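Local coordinates for 3-oxosteroid 1-dehydrogenase (Sterolibacterium denitrificans, PDB 7P18), which probably catalyses the 1,2-dehydrogenation of 3-oxosteroids to 3-oxo-Delta(1)-steroids with FAD as cofactor and an external electron acceptor, at residues E442-Y447 / P476-I481; P56-M61 / R130-M135; L87-E92 / M547-R552. All blocks are in the same frame, centred on the assembly; numbering follows the deposited sequence. Where two conformers were deposited one is given.

Overall arrangement
From the N terminus the chain leaves strand 53-54 through residues 56-61, which open contact 2, and enters helix 84-104, where residues 87-92 open contact 3. Contact 2 closes at residues 130-135, where strand 131-138 begins. Contact 3 stays open until helix 543-559, close to the C terminus, so the two loops cross. Contact 1 opens and closes inside the long loop of contact 3, with 28 residues between segments 442-447 and 476-481, the second in the loop before strand 486-502. Contacts 2 and 3 touch where P56 packs on L91 and Y90, and both have a side chain within about 10 Å of the FAD; contact 1 lies apart, its centre about 35 Å from that of contact 2 and about 43 Å from that of contact 3.

Contact 1 of 3, residues E442-Y447 / P476-I481; sequences ELNNQY and PCLAPI
N444 lays its side-chain amide across the end of I481, the two side chains meeting at about a right angle, with N444 ND2 3.6 Å from I481 CD1. CG stands anti to the backbone N (chi1 171°), which carries the amide off the helix to the loop. There both N-H groups of ND2 are used close to the amide plane: one goes to A479 O at 2.9 Å, the other to OD1 of the next residue, N445. That oxygen has a second donor, I481 N, 2.8 Å from N445 OD1 along a nearly straight bond (169°). The two donors reach it from opposite faces of its plane. N445 ND2 in turn donates a hydrogen bond to I481 O at 3.0 Å, arriving above the carbonyl plane, so one asparagine amide pairs with both the N-H and the C=O of I481, as a neighbouring strand would. These bonds hold the N445 amide against rotation and satisfy backbone groups of a segment that has no regular secondary structure. The other branch of the N444 amide, OD1, lies 2.8 Å from a water that also accepts from A479 N. Further along, L478 CD1 packs 4.2 Å from Y447 CB, while the tyrosine hydroxyl turns elsewhere, to E455. The contact pins the loop between helix 462-466 and strand 486-502 to helix 434-450, far from the flavin. P480 and I481 also rest on A448 and V441 of that helix, and I347 of strand 347-349 touches both N444 and I481.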
# COMPACT_ATOMS: atom_id res chain seq x y z
N GLU A 442 33.12 6.23 -0.86
CA GLU A 442 34.16 6.35 -1.93
C GLU A 442 33.68 5.63 -3.20
O GLU A 442 33.77 6.21 -4.29
CB GLU A 442 35.51 5.82 -1.44
CG GLU A 442 36.20 6.77 -0.49
CD GLU A 442 37.46 6.23 0.19
OE1 GLU A 442 37.70 4.99 0.12
OE2 GLU A 442 38.19 7.05 0.80
N LEU A 443 33.14 4.41 -3.08
CA LEU A 443 32.60 3.64 -4.24
C LEU A 443 31.43 4.40 -4.87
O LEU A 443 31.35 4.45 -6.11
CB LEU A 443 32.19 2.23 -3.80
CG LEU A 443 33.36 1.30 -3.48
CD1 LEU A 443 32.89 -0.02 -2.90
CD2 LEU A 443 34.20 1.02 -4.73
N ASN A 444 30.54 4.96 -4.06
CA ASN A 444 29.36 5.72 -4.55
C ASN A 444 29.85 6.86 -5.44
O ASN A 444 29.29 7.10 -6.53
CB ASN A 444 28.55 6.30 -3.39
CG ASN A 444 27.47 7.25 -3.84
OD1 ASN A 444 26.38 6.80 -4.21
ND2 ASN A 444 27.74 8.55 -3.82
N ASN A 445 30.86 7.59 -4.95
CA ASN A 445 31.37 8.80 -5.65
C ASN A 445 31.94 8.38 -7.01
O ASN A 445 31.69 9.11 -7.99
CB ASN A 445 32.31 9.57 -4.70
CG ASN A 445 31.55 10.20 -3.55
OD1 ASN A 445 30.31 10.14 -3.52
ND2 ASN A 445 32.26 10.76 -2.58
N GLN A 446 32.64 7.25 -7.08
CA GLN A 446 33.14 6.70 -8.37
C GLN A 446 31.96 6.33 -9.27
O GLN A 446 31.99 6.69 -10.46
CB GLN A 446 33.99 5.45 -8.18
CG GLN A 446 35.25 5.64 -7.35
CD GLN A 446 35.91 4.29 -7.21
OE1 GLN A 446 35.69 3.40 -8.02
NE2 GLN A 446 36.73 4.11 -6.17
N TYR A 447 30.95 5.64 -8.71
CA TYR A 447 29.76 5.21 -9.48
C TYR A 447 29.04 6.43 -10.07
O TYR A 447 28.59 6.39 -11.25
CB TYR A 447 28.81 4.38 -8.61
CG TYR A 447 29.38 3.10 -8.05
CD1 TYR A 447 30.47 2.47 -8.63
CD2 TYR A 447 28.76 2.47 -6.97
CE1 TYR A 447 30.98 1.28 -8.11
CE2 TYR A 447 29.26 1.29 -6.44
CZ TYR A 447 30.37 0.69 -7.01
OH TYR A 447 30.85 -0.47 -6.51
N PRO A 476 20.23 9.56 -13.13
CA PRO A 476 19.46 10.44 -12.26
C PRO A 476 19.31 9.88 -10.83
O PRO A 476 18.75 10.56 -10.01
CB PRO A 476 18.08 10.53 -12.91
CG PRO A 476 17.97 9.25 -13.69
CD PRO A 476 19.38 8.89 -14.11
N CYS A 477 19.77 8.65 -10.61
CA CYS A 477 19.69 7.97 -9.29
C CYS A 477 21.03 8.06 -8.53
O CYS A 477 21.06 7.57 -7.35
CB CYS A 477 19.32 6.49 -9.46
SG CYS A 477 17.66 6.27 -10.14
N LEU A 478 22.12 8.56 -9.13
CA LEU A 478 23.45 8.49 -8.49
C LEU A 478 24.07 9.91 -8.42
O LEU A 478 24.14 10.58 -9.47
CB LEU A 478 24.38 7.56 -9.26
CG LEU A 478 24.03 6.07 -9.26
CD1 LEU A 478 24.98 5.32 -10.17
CD2 LEU A 478 24.06 5.50 -7.84
N ALA A 479 24.46 10.36 -7.23
CA ALA A 479 25.22 11.63 -7.05
C ALA A 479 26.27 11.43 -5.96
O ALA A 479 26.14 10.56 -5.10
CB ALA A 479 24.31 12.81 -6.75
N PRO A 480 27.34 12.25 -5.97
CA PRO A 480 28.34 12.21 -4.90
C PRO A 480 27.80 12.51 -3.50
O PRO A 480 26.86 13.25 -3.35
CB PRO A 480 29.34 13.34 -5.27
CG PRO A 480 29.14 13.57 -6.75
CD PRO A 480 27.69 13.24 -7.01
N ILE A 481 28.46 11.92 -2.51
CA ILE A 481 28.24 12.19 -1.06
C ILE A 481 29.54 12.81 -0.55
O ILE A 481 30.56 12.09 -0.52
CB ILE A 481 27.87 10.89 -0.32
CG1 ILE A 481 26.55 10.31 -0.83
CG2 ILE A 481 27.85 11.16 1.18
CD1 ILE A 481 26.35 8.84 -0.46
O HOH W 1 24.03 8.05 -5.12

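Contact 2 of 3, residues P56-M61 / R130-M135; sequences PNNSQM and RTMEPM
R130 runs alongside P56 where strand 131-138 begins beside its antiparallel partner, strand 53-54, and the loop that leaves strand 53-54 packs against strand 131-138. The arginine chain is extended from CG to NE (chi2 -172°), bringing R130 NE 3.7 Å from P56 CB. M61 reaches the same chain with its methyl group, CE 3.9 Å from R130 CG. The guanidinium end continues past the contact to salt bridges with D117 and D65. T131 turns away from the loop, and its OG1 bonds to the backbone oxygen of A539, a residue of the steroid pocket. M132 points back toward the loop. It comes from the opposite direction to N58, placing SD 3.5 Å from N58 CG, against an amide that is well fixed: ND2 donates to the backbone oxygens of I55 and G129, and OD1 accepts from Q60 N at 3.1 Å, in the carbonyl plane on a lone pair. This last bond closes an Asx turn, set within the type I beta turn from N58 to M61. A bend about the CG-SD bond (chi3 82°) brings the CE methyl of M132 to 3.4 Å from Q60 NE2.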
# COMPACT_ATOMS: atom_id res chain seq x y z
N PRO A 56 -3.73 -4.20 -15.84
CA PRO A 56 -3.18 -4.44 -17.17
C PRO A 56 -4.32 -4.29 -18.18
O PRO A 56 -5.43 -4.67 -17.90
CB PRO A 56 -2.62 -5.86 -17.10
CG PRO A 56 -2.47 -6.10 -15.59
CD PRO A 56 -3.61 -5.37 -14.94
N ASN A 57 -3.96 -3.76 -19.35
CA ASN A 57 -4.83 -3.74 -20.55
C ASN A 57 -6.08 -2.92 -20.25
O ASN A 57 -7.19 -3.24 -20.81
CB ASN A 57 -5.16 -5.14 -21.02
CG ASN A 57 -5.63 -5.19 -22.47
OD1 ASN A 57 -5.30 -4.31 -23.32
ND2 ASN A 57 -6.36 -6.26 -22.75
N ASN A 58 -5.99 -1.91 -19.37
CA ASN A 58 -7.16 -1.03 -19.12
C ASN A 58 -7.42 -0.23 -20.41
O ASN A 58 -6.45 0.03 -21.20
CB ASN A 58 -6.99 -0.17 -17.87
CG ASN A 58 -5.94 0.89 -18.00
OD1 ASN A 58 -6.17 1.89 -18.70
ND2 ASN A 58 -4.77 0.69 -17.38
N SER A 59 -8.67 0.24 -20.55
CA SER A 59 -9.23 0.90 -21.76
C SER A 59 -8.60 2.27 -22.01
O SER A 59 -8.82 2.83 -23.09
CB SER A 59 -10.74 1.01 -21.64
OG SER A 59 -11.12 1.97 -20.64
N GLN A 60 -7.90 2.85 -21.03
CA GLN A 60 -7.43 4.26 -21.04
C GLN A 60 -5.95 4.32 -21.38
O GLN A 60 -5.38 5.43 -21.42
CB GLN A 60 -7.82 4.94 -19.73
CG GLN A 60 -9.33 5.02 -19.51
CD GLN A 60 -9.64 5.53 -18.12
OE1 GLN A 60 -9.29 6.68 -17.78
NE2 GLN A 60 -10.22 4.66 -17.32
N MET A 61 -5.30 3.19 -21.64
CA MET A 61 -3.86 3.20 -21.89
C MET A 61 -3.50 3.94 -23.19
O MET A 61 -4.22 3.78 -24.19
CB MET A 61 -3.31 1.76 -21.89
CG MET A 61 -3.27 1.17 -20.50
SD MET A 61 -2.70 -0.54 -20.47
CE MET A 61 -0.94 -0.29 -20.65
N ARG A 130 -0.29 0.77 -16.88
CA ARG A 130 -1.12 -0.27 -16.20
C ARG A 130 -1.59 0.24 -14.83
O ARG A 130 -2.74 0.00 -14.45
CB ARG A 130 -0.35 -1.58 -16.06
CG ARG A 130 0.03 -2.25 -17.37
CD ARG A 130 0.62 -3.63 -17.10
NE ARG A 130 0.64 -4.48 -18.27
CZ ARG A 130 1.50 -5.48 -18.50
NH1 ARG A 130 2.49 -5.76 -17.65
NH2 ARG A 130 1.34 -6.22 -19.58
N THR A 131 -0.71 0.92 -14.10
CA THR A 131 -1.06 1.63 -12.84
C THR A 131 -2.09 2.73 -13.15
O THR A 131 -1.86 3.47 -14.10
CB THR A 131 0.19 2.20 -12.17
OG1 THR A 131 1.07 1.15 -11.78
CG2 THR A 131 -0.20 3.05 -10.98
N MET A 132 -3.15 2.78 -12.36
CA MET A 132 -4.23 3.79 -12.43
C MET A 132 -4.43 4.40 -11.04
O MET A 132 -4.19 3.70 -10.00
CB MET A 132 -5.54 3.19 -12.93
CG MET A 132 -5.43 2.37 -14.23
SD MET A 132 -7.06 1.79 -14.79
CE MET A 132 -7.66 3.26 -15.62
N GLU A 133 -4.87 5.66 -11.02
CA GLU A 133 -5.13 6.38 -9.75
C GLU A 133 -6.42 7.20 -9.85
O GLU A 133 -6.96 7.42 -10.95
CB GLU A 133 -3.92 7.23 -9.42
CG GLU A 133 -3.83 8.53 -10.24
CD GLU A 133 -2.88 9.53 -9.60
OE1 GLU A 133 -2.88 9.63 -8.31
OE2 GLU A 133 -2.11 10.15 -10.38
N PRO A 134 -6.95 7.63 -8.69
CA PRO A 134 -8.17 8.42 -8.63
C PRO A 134 -7.98 9.90 -8.97
O PRO A 134 -6.92 10.48 -8.66
CB PRO A 134 -8.61 8.37 -7.17
CG PRO A 134 -7.67 7.40 -6.48
CD PRO A 134 -6.45 7.26 -7.35
N MET A 135 -8.96 10.49 -9.65
CA MET A 135 -9.11 11.96 -9.71
C MET A 135 -9.40 12.47 -8.29
O MET A 135 -9.99 11.71 -7.46
CB MET A 135 -10.26 12.33 -10.64
CG MET A 135 -10.01 11.93 -12.08
SD MET A 135 -11.31 12.62 -13.17
CE MET A 135 -10.75 14.33 -13.21

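Contact 3 of 3, residues L87-E92 / M547-R552; sequences LLAYLE and MTFGFR
E92 OE1 takes two donors: R552 NH1 at 3.1 Å, in a salt bridge, and a water at 2.7 Å. The same water accepts from R552 NH2 at 3.0 Å, so the arginine grips one carboxylate oxygen both directly and through a bridge. NH1 meets OE1 from above the carboxylate plane, and the two flat groups are turned 45° against each other. E92, an exposed residue, is extended beyond CG to reach this point. R552 instead bends at chi3 (63°), laying one face of its guanidinium over the methyl group of A89, whose CB lies 3.6 Å from R552 CZ and beneath the centre of the group. The R552 nitrogens have further partners: NE donates to K506 O, NH2 forms a salt bridge with D507, and NH1 bonds to S93 OG. A leucine in its place would probably leave the E92 carboxylate without its charged mate and D507 without one of its partners, and is likely to lose the flat cover over the A89 methyl. The contact is a helix-helix crossing: the axes of segments 87-92 and 547-552, on helices 84-104 and 543-559, cross at 92° and approach to 9.8 Å; the second helix starts at L543, an FAD-binding residue. At this crossing Y90 and T548 meet almost perpendicularly: Y90 CE1 is 3.5 Å from T548 OG1, and CD1 rests near the threonine methyl group. The hydrogen-bond partner of the threonine hydroxyl is G544 O, one turn back in its own helix, and Y90 OH reaches past the crossing to W54 O. F549 fills in beside them, its ring spanning the two neighbours on helix 84-104, with CE2 3.9 Å from Y90 CD1 and CE1 4.4 Å from A89 CB.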
# COMPACT_ATOMS: atom_id res chain seq x y z
N LEU A 87 -4.93 -16.06 -11.79
CA LEU A 87 -4.25 -15.06 -12.64
C LEU A 87 -5.14 -14.70 -13.83
O LEU A 87 -5.28 -13.48 -14.13
CB LEU A 87 -2.92 -15.59 -13.15
CG LEU A 87 -1.91 -16.05 -12.08
CD1 LEU A 87 -0.65 -16.50 -12.76
CD2 LEU A 87 -1.61 -14.95 -11.11
N LEU A 88 -5.73 -15.70 -14.50
CA LEU A 88 -6.64 -15.43 -15.65
C LEU A 88 -7.80 -14.57 -15.16
O LEU A 88 -8.17 -13.61 -15.84
CB LEU A 88 -7.16 -16.75 -16.24
CG LEU A 88 -6.07 -17.68 -16.78
CD1 LEU A 88 -6.67 -19.04 -17.14
CD2 LEU A 88 -5.37 -17.07 -17.98
N ALA A 89 -8.38 -14.93 -14.02
CA ALA A 89 -9.56 -14.24 -13.46
C ALA A 89 -9.20 -12.78 -13.14
O ALA A 89 -10.03 -11.86 -13.40
CB ALA A 89 -10.05 -14.99 -12.27
N TYR A 90 -8.01 -12.54 -12.59
CA TYR A 90 -7.57 -11.16 -12.24
C TYR A 90 -7.52 -10.32 -13.53
O TYR A 90 -8.01 -9.18 -13.57
CB TYR A 90 -6.22 -11.14 -11.52
CG TYR A 90 -5.83 -9.73 -11.17
CD1 TYR A 90 -6.50 -9.06 -10.16
CD2 TYR A 90 -4.87 -9.03 -11.88
CE1 TYR A 90 -6.18 -7.74 -9.83
CE2 TYR A 90 -4.57 -7.71 -11.58
CZ TYR A 90 -5.23 -7.07 -10.54
OH TYR A 90 -4.94 -5.78 -10.18
N LEU A 91 -6.90 -10.85 -14.57
CA LEU A 91 -6.71 -10.11 -15.84
C LEU A 91 -8.04 -9.91 -16.55
O LEU A 91 -8.25 -8.82 -17.14
CB LEU A 91 -5.69 -10.85 -16.69
CG LEU A 91 -4.31 -10.96 -16.09
CD1 LEU A 91 -3.40 -11.83 -16.95
CD2 LEU A 91 -3.65 -9.60 -15.86
N GLU A 92 -8.94 -10.88 -16.47
CA GLU A 92 -10.31 -10.74 -17.00
C GLU A 92 -11.05 -9.60 -16.31
O GLU A 92 -11.62 -8.76 -17.00
CB GLU A 92 -11.09 -12.05 -16.83
CG GLU A 92 -12.52 -11.95 -17.35
CD GLU A 92 -13.40 -13.16 -17.15
OE1 GLU A 92 -13.03 -14.04 -16.38
OE2 GLU A 92 -14.42 -13.23 -17.79
N MET A 547 -9.86 -4.95 -4.83
CA MET A 547 -11.09 -4.50 -5.51
C MET A 547 -11.52 -5.50 -6.59
O MET A 547 -12.74 -5.68 -6.74
CB MET A 547 -10.95 -3.06 -6.03
CG MET A 547 -11.16 -2.02 -4.85
SD MET A 547 -11.66 -0.42 -5.33
CE MET A 547 -10.40 0.03 -6.52
N THR A 548 -10.60 -6.14 -7.30
CA THR A 548 -10.96 -7.03 -8.44
C THR A 548 -11.62 -8.29 -7.88
O THR A 548 -12.67 -8.69 -8.36
CB THR A 548 -9.77 -7.33 -9.34
OG1 THR A 548 -9.27 -6.11 -9.91
CG2 THR A 548 -10.16 -8.34 -10.42
N PHE A 549 -11.07 -8.89 -6.81
CA PHE A 549 -11.68 -10.09 -6.21
C PHE A 549 -12.95 -9.69 -5.43
O PHE A 549 -13.85 -10.53 -5.34
CB PHE A 549 -10.64 -10.95 -5.51
CG PHE A 549 -9.78 -11.70 -6.49
CD1 PHE A 549 -10.29 -12.75 -7.23
CD2 PHE A 549 -8.49 -11.27 -6.78
CE1 PHE A 549 -9.52 -13.40 -8.18
CE2 PHE A 549 -7.73 -11.90 -7.75
CZ PHE A 549 -8.24 -12.96 -8.45
N GLY A 550 -13.06 -8.46 -4.94
CA GLY A 550 -14.32 -7.96 -4.35
C GLY A 550 -15.43 -7.97 -5.38
O GLY A 550 -16.52 -8.48 -5.09
N PHE A 551 -15.13 -7.45 -6.56
CA PHE A 551 -16.01 -7.44 -7.76
C PHE A 551 -16.41 -8.88 -8.12
O PHE A 551 -17.64 -9.15 -8.28
CB PHE A 551 -15.26 -6.69 -8.86
CG PHE A 551 -16.00 -6.48 -10.15
CD1 PHE A 551 -16.93 -5.45 -10.28
CD2 PHE A 551 -15.70 -7.25 -11.27
CE1 PHE A 551 -17.56 -5.21 -11.50
CE2 PHE A 551 -16.31 -6.99 -12.49
CZ PHE A 551 -17.27 -6.01 -12.60
N ARG A 552 -15.43 -9.78 -8.28
CA ARG A 552 -15.70 -11.21 -8.62
C ARG A 552 -16.52 -11.89 -7.51
O ARG A 552 -17.38 -12.71 -7.87
CB ARG A 552 -14.43 -11.98 -8.94
CG ARG A 552 -13.73 -11.52 -10.23
CD ARG A 552 -12.65 -12.49 -10.67
NE ARG A 552 -13.20 -13.81 -11.00
CZ ARG A 552 -13.54 -14.24 -12.23
NH1 ARG A 552 -13.36 -13.48 -13.30
NH2 ARG A 552 -14.04 -15.46 -12.37
O HOH W 2 -14.75 -15.85 -15.31